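Local atomic coordinates of tryptase inhibitor (Rhipicephalus appendiculatus, PDB entry 2UUY), a protein that probably inhibits serine endopeptidases such as tryptase, through a small disulfide-rich Kunitz-related domain from a tick. Residues Tyr40-Met43 with Gly44-Ala47. Sequence-based numbering, arbitrary orientation.
Sequences YSRM and GECA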
loop_
_atom_site.group_PDB
_atom_site.type_symbol
_atom_site.label_atom_id
_atom_site.label_comp_id
_atom_site.label_asym_id
_atom_site.label_seq_id
_atom_site.Cartn_x
_atom_site.Cartn_y
_atom_site.Cartn_z
ATOM N N TYR B 40 -2.973 8.961 18.358
ATOM C CA TYR B 40 -3.283 10.310 17.908
ATOM C C TYR B 40 -2.437 10.642 16.692
ATOM O O TYR B 40 -1.301 10.178 16.539
ATOM C CB TYR B 40 -3.057 11.348 19.035
ATOM C CG TYR B 40 -3.998 11.240 20.216
ATOM C CD1 TYR B 40 -5.106 12.062 20.329
ATOM C CD2 TYR B 40 -3.758 10.320 21.218
ATOM C CE1 TYR B 40 -5.952 11.972 21.407
ATOM C CE2 TYR B 40 -4.617 10.210 22.312
ATOM C CZ TYR B 40 -5.712 11.048 22.399
ATOM O OH TYR B 40 -6.570 10.969 23.487
ATOM N N SER B 41 -2.971 11.464 15.799
ATOM C CA SER B 41 -2.129 11.889 14.666
ATOM C C SER B 41 -1.193 13.002 15.035
ATOM O O SER B 41 -0.221 13.203 14.314
ATOM C CB SER B 41 -2.922 12.287 13.433
ATOM O OG SER B 41 -3.780 13.339 13.725
ATOM N N ARG B 42 -1.474 13.742 16.116
ATOM C CA ARG B 42 -0.606 14.824 16.554
ATOM C C ARG B 42 0.027 14.437 17.885
ATOM O O ARG B 42 -0.657 14.017 18.815
ATOM C CB ARG B 42 -1.384 16.132 16.707
ATOM C CG ARG B 42 -1.544 16.932 15.413
ATOM C CD ARG B 42 -2.621 16.438 14.469
ATOM N NE ARG B 42 -3.921 16.433 15.150
ATOM C CZ ARG B 42 -4.800 17.438 15.175
ATOM N NH1 ARG B 42 -4.586 18.565 14.505
ATOM N NH2 ARG B 42 -5.919 17.284 15.880
ATOM N N MET B 43 1.341 14.593 17.981
ATOM C CA MET B 43 2.073 14.333 19.201
ATOM C C MET B 43 1.509 15.100 20.389
ATOM O O MET B 43 1.361 14.535 21.483
ATOM C CB MET B 43 3.551 14.659 19.000
ATOM C CG MET B 43 4.371 14.531 20.248
ATOM S SD MET B 43 4.409 12.904 20.981
ATOM C CE MET B 43 5.902 12.191 20.339
ATOM N N GLY B 44 1.168 16.369 20.202
ATOM C CA GLY B 44 0.710 17.167 21.330
ATOM C C GLY B 44 -0.620 16.716 21.861
ATOM O O GLY B 44 -0.903 16.862 23.056
ATOM N N GLU B 45 -1.468 16.162 20.997
ATOM C CA GLU B 45 -2.744 15.640 21.452
ATOM C C GLU B 45 -2.513 14.361 22.260
ATOM O O GLU B 45 -3.209 14.132 23.245
ATOM C CB GLU B 45 -3.699 15.433 20.277
ATOM C CG GLU B 45 -4.088 16.752 19.636
ATOM C CD GLU B 45 -4.844 17.652 20.604
ATOM O OE1 GLU B 45 -6.041 17.391 20.869
ATOM O OE2 GLU B 45 -4.213 18.577 21.159
ATOM N N CYS B 46 -1.576 13.504 21.847
ATOM C CA CYS B 46 -1.210 12.363 22.672
ATOM C C CYS B 46 -0.652 12.824 24.011
ATOM O O CYS B 46 -1.055 12.329 25.062
ATOM C CB CYS B 46 -0.181 11.512 21.914
ATOM S SG CYS B 46 0.250 9.988 22.771
ATOM N N ALA B 47 0.279 13.774 23.969
ATOM C CA ALA B 47 1.000 14.144 25.183
ATOM C C ALA B 47 0.087 14.690 26.278
ATOM O O ALA B 47 0.242 14.344 27.452
ATOM C CB ALA B 47 2.101 15.148 24.856
#
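Tyr40, in one of its two modelled conformers, lays its ring across the backbone of Glu45 and Cys46, in the short C-terminal helix 43-47. Its CB and CG lie near Cys46 N. With CG beside the backbone N (chi1 -67°), the ring is carried over the helix. CD1 then meets Glu45 CB at 3.7 Å. The other ortho carbon, CD2, packs on Cys46 CA at 3.6 Å. Further out, CE2 stays near Cys46 CA, while CE1 reaches Glu45 O at 3.9 Å and CZ lies close to the same oxygen. That oxygen sits over the centre of one ring face and accepts a hydrogen bond from Asn49 ND2. Cys46 SG, 5.4 Å from the Tyr40 ring centroid, approaches obliquely as a sulfur-aromatic contact. Its disulfide to Cys29 ties the helix to strand 28-34, consistent with the Kunitz-related family.

Arg42 occupies the N-cap position. Its O takes a nearly straight hydrogen bond from Cys46 N at 3.2 Å, in the carbonyl plane, and a weak one from Glu45 N. Ala47 N hydrogen-bonds Met43 O at 2.8 Å. Arg42 CB touches Glu45 CG, but Arg42 NH2 stays 5.0 Å from Glu45 OE1, which forms a salt bridge with Arg48.

The chemistry is therefore mixed: backbone bonds start the helix, while one ring face lies over the Glu45-Cys46 peptide and probably limits solvent there.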